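Local coordinates for protein yeast glycogen phosphorylase (Saccharomyces cerevisiae, PDB 1YGP) that belongs to the carbohydrate phosphorylase family of the GT-B clan, a two-domain fold built on Rossmann-like sheets, and carries pyridoxal-5'-phosphate, at residues K531-T536 and T552-Y557; K607-Y612 and K665-L670; Q615-F620 and Y818-D823. All blocks are in the same frame, centred on the assembly; numbering follows the deposited sequence.

Contacts 2 and 3 are buried in the same Rossmann-like domain, their centres about 12 Å apart; contact 1, partly buried, is centred about 38 to 39 Å from both. Loop 607-612 runs into helix 615-634, so contacts 2 and 3 share one strand-loop-helix element: contact 2 braces the loop against helix 662-678, and contact 3 packs the start of the helix on 818-823. Side-chain amides of Gln615 and Gln616 reach back to loop carbonyls and tie the two together. No hydrogen bond crosses any of the three; contact 2 is aliphatic, contact 3 adds a ring edge and an amide, and contact 1 pairs an apolar patch with a polar, partly exposed edge.

Contact 1: K531-T536 and T552-Y557; sequences KLISET and TQLEKY
Leu554 meets Ile533 and Thr536 where the end of helix 527-536 is backed by the 3-10 stretch running through 552-555, part of the linker that leads on to helix 562-584 in this GT-B protein. The packed part is small and centred on one methyl. Leu554 CD2 lies 4.2 Å from Ile533 CG1, the two side chains crossing at about a right angle, and 3.9 Å from Thr536 OG1. The leucine CG stands anti to its carbonyl carbon (chi1 -68°), which carries the methyls out of the turn to the helix although its CB does not point that way. Phe563 of helix 562-584 touches both Thr536 and Leu554, and helix 842-856 closes the patch from elsewhere in the fold, with Leu853 on Ile533 and Val850 on Leu554.

Thr536 has its polar side occupied within its own helix. A chi1 of 61° puts OG1 between backbone N and carbonyl carbon, where it donates to Leu532 O at 3.2 Å, well off the carbonyl plane; the same oxygen takes the backbone N of Thr536 at 2.8 Å.

Towards solvent the contact thins out. Gln553 is exposed, and the partly exposed Tyr557 approaches the helix end with its hydroxyl end: OH sits 3.5 Å from Thr536 O, a contact without a hydrogen bond. The tyrosine is steadied instead from within its own turn, at the ring's edge and in its plane, where Gln553 NE2 donates to Tyr557 OH at 3.0 Å with a bent N-H...O angle of 142°.

Contact 2: K607-Y612 and K665-L670; sequences KRIHEY and KLIIKL
Ile609 lays its CG1 branch across the side chain of Ile668, the two chains crossing at about a right angle. CG1 of Ile609 is 3.7 Å from Ile668 CD1 and 3.8 Å from Ile668 CG1, while Ile609 CG2 rides 4.1 Å from that same Ile668 CG1, so two branches of Ile609 press on it from the same side. Ile668 gets there by stretching out: its CB leaves the helix obliquely, but an extended chi2 of 179° sends CD1 to the loop. On the next position Ile667 points at the loop and lends its CB to Ile609 CG2 at 4.4 Å. The tip of Ile667, CD1, meets Glu611 CG at 4.4 Å, while the carboxylate turns to another partner, OE1 being hydrogen-bonded to Tyr661 OH. Outside this contact, backbone bonding of Ile609 with Lys656, just after strand 649-654, also ties the loop. It begins at Lys607, which lines the pyridoxal-5'-phosphate pocket. The loop between strand 601-606 and helix 615-634 thus rests on helix 662-678, which follows the neighbouring parallel strand 649-654: packing of adjacent beta-alpha units in a Rossmann-like sheet, beside the cofactor pocket.

Contact 3: Q615-F620 and Y818-D823; sequences QQLNVF and YLVSDD
The first turns of two helices, 615-634 and 820-840, come together here, with the CA atoms of Leu617 and Val820 only 5.9 Å apart. Leu819 occupies the N-cap position of the second helix in a left-handed backbone conformation, positive in both phi and psi, and the chain then enters the helix, where Asp823 N bonds to Leu819 O. Asp816 helps to hold this start, taking Val820 N on OD1 and Ser821 OG on OD2.

From 818-823 it is Val820 that makes the close contacts, its two methyls serving different neighbours. CG1, anti to the backbone N (chi1 172°), meets Phe620 at the ring edge and in the ring plane, 3.7 Å from CD2, and also lies 4.5 Å from Leu617 CG. CG2 goes to Gln616, 4.0 Å from NE2 and 4.2 Å from CG. The glutamine can lie there because its CG sits between backbone N and carbonyl carbon and the chain then folds at chi2, setting the amide beside the valine methyl; NE2 donates to Glu611 O, and its meeting with the Val820 methyl is a van der Waals contact. The carbonyl oxygen of Gln616, one turn earlier, lies over one face of the Phe620 ring, offset toward its rim. Helix 805-813 completes the cluster, Ile811 touching both Phe620 and Val820.

Beyond the apolar centre, Asp823 OD2 forms a salt bridge with Arg614, and Arg614 also bonds to Tyr818 O. Together these make a helix-helix packing in which helix 820-840 rests on 615-634, the sheet-flanking helix that follows strand 601-606 of the six-stranded parallel sheet, in the Rossmann-like domain of this GT-B protein.

Contact 1: K531-T536 and T552-Y557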
# COMPACT_ATOMS: atom_id res chain seq x y z
N LYS A 531 -21.98 32.42 -6.25
CA LYS A 531 -23.31 32.72 -5.78
C LYS A 531 -23.65 34.13 -6.26
O LYS A 531 -24.71 34.28 -6.85
CB LYS A 531 -23.38 32.68 -4.24
N LEU A 532 -22.77 35.14 -6.13
CA LEU A 532 -23.05 36.51 -6.55
C LEU A 532 -23.52 36.59 -7.98
O LEU A 532 -24.53 37.24 -8.24
CB LEU A 532 -21.83 37.43 -6.42
CG LEU A 532 -21.91 38.93 -6.78
CD1 LEU A 532 -23.05 39.62 -6.06
CD2 LEU A 532 -20.63 39.61 -6.33
N ILE A 533 -22.81 35.90 -8.87
CA ILE A 533 -23.14 35.83 -10.29
C ILE A 533 -24.46 35.11 -10.47
O ILE A 533 -25.33 35.61 -11.20
CB ILE A 533 -21.98 35.12 -11.03
CG1 ILE A 533 -20.82 36.06 -11.08
CG2 ILE A 533 -22.35 34.72 -12.44
CD1 ILE A 533 -19.55 35.40 -11.62
N SER A 534 -24.70 33.97 -9.82
CA SER A 534 -25.97 33.27 -9.98
C SER A 534 -27.10 34.14 -9.47
O SER A 534 -28.22 34.06 -9.97
CB SER A 534 -25.99 31.96 -9.21
N GLU A 535 -26.83 35.00 -8.50
CA GLU A 535 -27.80 35.95 -7.99
C GLU A 535 -27.99 37.07 -9.01
O GLU A 535 -29.08 37.20 -9.56
CB GLU A 535 -27.30 36.54 -6.70
CG GLU A 535 -28.28 36.42 -5.56
CD GLU A 535 -27.59 35.99 -4.27
OE1 GLU A 535 -26.81 36.77 -3.70
OE2 GLU A 535 -27.82 34.86 -3.86
N THR A 536 -26.96 37.82 -9.40
CA THR A 536 -27.17 39.00 -10.22
C THR A 536 -27.70 38.68 -11.61
O THR A 536 -28.66 39.30 -12.09
CB THR A 536 -25.85 39.77 -10.30
OG1 THR A 536 -24.88 38.94 -10.89
CG2 THR A 536 -25.40 40.19 -8.91
N THR A 552 -20.70 38.21 -19.90
CA THR A 552 -20.58 39.57 -20.39
C THR A 552 -21.72 40.47 -19.90
O THR A 552 -21.58 41.69 -19.81
CB THR A 552 -20.54 39.55 -21.94
OG1 THR A 552 -21.45 38.56 -22.40
CG2 THR A 552 -19.16 39.24 -22.45
N GLN A 553 -22.85 39.89 -19.47
CA GLN A 553 -23.96 40.64 -18.89
C GLN A 553 -23.51 41.37 -17.64
O GLN A 553 -24.07 42.43 -17.32
CB GLN A 553 -25.10 39.71 -18.52
CG GLN A 553 -26.38 40.43 -18.08
CD GLN A 553 -27.50 39.51 -17.58
OE1 GLN A 553 -27.75 38.43 -18.11
NE2 GLN A 553 -28.23 39.89 -16.53
N LEU A 554 -22.47 40.91 -16.94
CA LEU A 554 -22.02 41.59 -15.74
C LEU A 554 -21.59 43.02 -16.06
O LEU A 554 -21.74 43.92 -15.22
CB LEU A 554 -20.86 40.82 -15.12
CG LEU A 554 -21.14 39.44 -14.52
CD1 LEU A 554 -19.83 38.69 -14.41
CD2 LEU A 554 -21.80 39.57 -13.15
N GLU A 555 -21.18 43.30 -17.30
CA GLU A 555 -20.78 44.64 -17.72
C GLU A 555 -21.82 45.72 -17.51
O GLU A 555 -21.49 46.87 -17.24
CB GLU A 555 -20.42 44.66 -19.20
N LYS A 556 -23.10 45.35 -17.59
CA LYS A 556 -24.18 46.30 -17.36
C LYS A 556 -24.12 46.84 -15.93
O LYS A 556 -24.15 48.05 -15.66
CB LYS A 556 -25.50 45.59 -17.58
N TYR A 557 -23.87 45.93 -14.99
CA TYR A 557 -23.90 46.24 -13.58
C TYR A 557 -22.59 46.87 -13.13
O TYR A 557 -22.43 47.13 -11.93
CB TYR A 557 -24.15 44.98 -12.74
CG TYR A 557 -25.38 44.19 -13.16
CD1 TYR A 557 -25.29 43.34 -14.28
CD2 TYR A 557 -26.58 44.28 -12.45
CE1 TYR A 557 -26.38 42.60 -14.70
CE2 TYR A 557 -27.69 43.52 -12.87
CZ TYR A 557 -27.58 42.69 -13.99
OH TYR A 557 -28.65 41.94 -14.45

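Contact 2: K607-Y612 and K665-L670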
# COMPACT_ATOMS: atom_id res chain seq x y z
N LYS A 607 4.43 30.67 -8.58
CA LYS A 607 4.78 29.78 -9.68
C LYS A 607 6.19 29.27 -9.48
O LYS A 607 6.84 29.59 -8.49
CB LYS A 607 4.71 30.47 -11.03
CG LYS A 607 5.53 31.73 -11.25
CD LYS A 607 4.91 32.45 -12.45
CE LYS A 607 3.49 32.90 -12.15
NZ LYS A 607 2.80 33.23 -13.37
N ARG A 608 6.65 28.45 -10.42
CA ARG A 608 7.96 27.83 -10.38
C ARG A 608 9.03 28.89 -10.25
O ARG A 608 9.01 29.90 -10.96
CB ARG A 608 8.15 27.03 -11.65
CG ARG A 608 9.48 26.31 -11.85
CD ARG A 608 9.15 25.08 -12.68
NE ARG A 608 9.84 25.09 -13.95
CZ ARG A 608 9.46 25.84 -14.97
NH1 ARG A 608 8.40 26.66 -14.91
NH2 ARG A 608 10.13 25.73 -16.12
N ILE A 609 9.89 28.64 -9.29
CA ILE A 609 10.98 29.53 -8.98
C ILE A 609 11.96 29.29 -10.11
O ILE A 609 12.47 28.18 -10.25
CB ILE A 609 11.63 29.13 -7.62
CG1 ILE A 609 10.61 29.12 -6.47
CG2 ILE A 609 12.78 30.09 -7.39
CD1 ILE A 609 9.81 30.42 -6.14
N HIS A 610 12.24 30.27 -10.95
CA HIS A 610 13.20 30.06 -12.01
C HIS A 610 13.70 31.44 -12.35
O HIS A 610 12.85 32.32 -12.47
CB HIS A 610 12.56 29.47 -13.26
CG HIS A 610 13.58 29.04 -14.31
ND1 HIS A 610 14.67 29.65 -14.79
CD2 HIS A 610 13.49 27.82 -14.92
CE1 HIS A 610 15.23 28.85 -15.66
NE2 HIS A 610 14.52 27.75 -15.73
N GLU A 611 14.99 31.67 -12.61
CA GLU A 611 15.44 33.01 -12.99
C GLU A 611 14.66 33.71 -14.10
O GLU A 611 14.42 34.91 -13.98
CB GLU A 611 16.87 32.97 -13.41
CG GLU A 611 17.86 32.69 -12.32
CD GLU A 611 19.25 32.62 -12.92
OE1 GLU A 611 19.64 31.56 -13.40
OE2 GLU A 611 19.92 33.66 -12.91
N TYR A 612 14.23 33.00 -15.17
CA TYR A 612 13.46 33.63 -16.23
C TYR A 612 12.04 34.03 -15.82
O TYR A 612 11.35 34.77 -16.52
CB TYR A 612 13.43 32.69 -17.45
CG TYR A 612 12.30 31.67 -17.60
CD1 TYR A 612 11.06 32.08 -18.09
CD2 TYR A 612 12.48 30.34 -17.22
CE1 TYR A 612 10.00 31.18 -18.20
CE2 TYR A 612 11.42 29.44 -17.34
CZ TYR A 612 10.18 29.86 -17.82
OH TYR A 612 9.10 29.00 -17.86
N LYS A 665 17.18 28.18 -5.76
CA LYS A 665 17.20 27.99 -4.33
C LYS A 665 17.73 29.23 -3.61
O LYS A 665 17.24 29.53 -2.51
CB LYS A 665 18.04 26.76 -4.01
CG LYS A 665 17.16 25.53 -4.01
CD LYS A 665 17.99 24.26 -4.03
CE LYS A 665 17.09 23.10 -3.67
NZ LYS A 665 17.87 21.95 -3.21
N LEU A 666 18.65 30.02 -4.17
CA LEU A 666 19.09 31.26 -3.52
C LEU A 666 17.94 32.22 -3.47
O LEU A 666 17.75 32.88 -2.43
CB LEU A 666 20.19 32.03 -4.25
CG LEU A 666 21.64 31.79 -3.90
CD1 LEU A 666 22.53 32.69 -4.75
CD2 LEU A 666 21.85 32.09 -2.42
N ILE A 667 17.13 32.28 -4.54
CA ILE A 667 16.07 33.26 -4.58
C ILE A 667 15.05 32.95 -3.49
O ILE A 667 14.55 33.88 -2.83
CB ILE A 667 15.44 33.27 -5.98
CG1 ILE A 667 16.48 33.82 -6.96
CG2 ILE A 667 14.17 34.13 -6.00
CD1 ILE A 667 16.07 33.90 -8.45
N ILE A 668 14.80 31.67 -3.19
CA ILE A 668 13.89 31.34 -2.11
C ILE A 668 14.49 31.82 -0.80
O ILE A 668 13.74 32.42 -0.03
CB ILE A 668 13.63 29.81 -2.09
CG1 ILE A 668 12.86 29.41 -3.36
CG2 ILE A 668 12.82 29.44 -0.87
CD1 ILE A 668 12.52 27.92 -3.55
N LYS A 669 15.80 31.68 -0.53
CA LYS A 669 16.36 32.11 0.74
C LYS A 669 16.24 33.63 0.84
O LYS A 669 15.78 34.15 1.86
CB LYS A 669 17.84 31.72 0.86
CG LYS A 669 18.55 32.14 2.16
CD LYS A 669 17.77 31.58 3.33
CE LYS A 669 18.13 32.12 4.71
NZ LYS A 669 19.43 31.63 5.13
N LEU A 670 16.54 34.32 -0.26
CA LEU A 670 16.47 35.76 -0.31
C LEU A 670 15.09 36.28 0.02
O LEU A 670 15.02 37.22 0.82
CB LEU A 670 16.91 36.23 -1.69
CG LEU A 670 17.49 37.64 -1.95
CD1 LEU A 670 16.57 38.30 -2.97
CD2 LEU A 670 17.65 38.45 -0.66

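Contact 3: Q615-F620 and Y818-D823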
# COMPACT_ATOMS: atom_id res chain seq x y z
N GLN A 615 11.31 36.10 -10.37
CA GLN A 615 10.93 36.33 -8.97
C GLN A 615 11.93 37.33 -8.37
O GLN A 615 11.57 38.15 -7.52
CB GLN A 615 11.01 35.08 -8.10
CG GLN A 615 9.90 34.09 -8.29
CD GLN A 615 10.03 33.18 -9.50
OE1 GLN A 615 11.07 33.00 -10.13
NE2 GLN A 615 8.95 32.52 -9.83
N GLN A 616 13.20 37.33 -8.84
CA GLN A 616 14.20 38.24 -8.32
C GLN A 616 13.91 39.69 -8.67
O GLN A 616 14.21 40.56 -7.86
CB GLN A 616 15.62 37.89 -8.80
CG GLN A 616 16.03 38.07 -10.25
CD GLN A 616 15.51 37.03 -11.20
OE1 GLN A 616 14.56 36.31 -10.91
NE2 GLN A 616 16.09 36.90 -12.38
N LEU A 617 13.25 39.95 -9.82
CA LEU A 617 12.89 41.31 -10.22
C LEU A 617 11.87 41.77 -9.18
O LEU A 617 11.97 42.86 -8.63
CB LEU A 617 12.23 41.34 -11.61
CG LEU A 617 12.08 42.53 -12.60
CD1 LEU A 617 10.75 42.32 -13.26
CD2 LEU A 617 12.05 43.92 -11.97
N ASN A 618 10.92 40.91 -8.85
CA ASN A 618 9.88 41.23 -7.89
C ASN A 618 10.45 41.48 -6.51
O ASN A 618 10.06 42.47 -5.86
CB ASN A 618 8.90 40.08 -7.86
CG ASN A 618 7.71 40.25 -6.94
OD1 ASN A 618 7.51 41.28 -6.30
ND2 ASN A 618 6.87 39.25 -6.81
N VAL A 619 11.42 40.67 -6.07
CA VAL A 619 12.06 40.87 -4.77
C VAL A 619 12.87 42.18 -4.79
O VAL A 619 12.77 42.98 -3.85
CB VAL A 619 13.03 39.70 -4.39
CG1 VAL A 619 13.30 39.79 -2.90
CG2 VAL A 619 12.42 38.34 -4.54
N PHE A 620 13.63 42.47 -5.86
CA PHE A 620 14.40 43.71 -5.93
C PHE A 620 13.48 44.92 -5.84
O PHE A 620 13.81 45.94 -5.22
CB PHE A 620 15.21 43.77 -7.23
CG PHE A 620 16.28 42.71 -7.32
CD1 PHE A 620 16.78 42.07 -6.18
CD2 PHE A 620 16.75 42.31 -8.57
CE1 PHE A 620 17.73 41.05 -6.31
CE2 PHE A 620 17.69 41.29 -8.69
CZ PHE A 620 18.18 40.66 -7.57
N TYR A 818 18.43 38.19 -18.22
CA TYR A 818 16.97 38.21 -18.16
C TYR A 818 16.40 39.60 -18.06
O TYR A 818 15.26 39.81 -17.62
CB TYR A 818 16.49 37.40 -16.97
CG TYR A 818 16.94 35.97 -17.10
CD1 TYR A 818 16.31 35.14 -18.01
CD2 TYR A 818 18.02 35.51 -16.34
CE1 TYR A 818 16.77 33.84 -18.16
CE2 TYR A 818 18.49 34.21 -16.50
CZ TYR A 818 17.85 33.39 -17.41
OH TYR A 818 18.26 32.09 -17.54
N LEU A 819 17.22 40.60 -18.42
CA LEU A 819 16.81 41.99 -18.47
C LEU A 819 16.19 42.58 -17.20
O LEU A 819 15.26 43.39 -17.26
CB LEU A 819 15.85 42.18 -19.66
CG LEU A 819 16.32 42.20 -21.13
CD1 LEU A 819 17.12 40.95 -21.46
CD2 LEU A 819 15.09 42.22 -22.04
N VAL A 820 16.73 42.26 -16.03
CA VAL A 820 16.21 42.86 -14.80
C VAL A 820 16.47 44.37 -14.80
O VAL A 820 15.57 45.17 -14.54
CB VAL A 820 16.87 42.20 -13.55
CG1 VAL A 820 16.51 42.93 -12.25
CG2 VAL A 820 16.32 40.78 -13.43
N SER A 821 17.70 44.79 -15.15
CA SER A 821 18.08 46.19 -15.16
C SER A 821 17.18 47.03 -16.07
O SER A 821 16.72 48.12 -15.70
CB SER A 821 19.51 46.36 -15.66
OG SER A 821 20.29 45.16 -15.70
N ASP A 822 16.87 46.41 -17.21
CA ASP A 822 16.13 47.10 -18.26
C ASP A 822 14.70 47.40 -17.85
O ASP A 822 14.19 48.52 -18.01
CB ASP A 822 16.14 46.25 -19.53
CG ASP A 822 17.57 45.91 -19.93
OD1 ASP A 822 18.25 46.74 -20.54
OD2 ASP A 822 18.02 44.82 -19.61
N ASP A 823 14.09 46.39 -17.22
CA ASP A 823 12.71 46.55 -16.83
C ASP A 823 12.53 47.14 -15.45
O ASP A 823 11.40 47.53 -15.13
CB ASP A 823 12.02 45.17 -16.96
CG ASP A 823 11.99 44.61 -18.37
OD1 ASP A 823 12.22 45.33 -19.35
OD2 ASP A 823 11.71 43.44 -18.52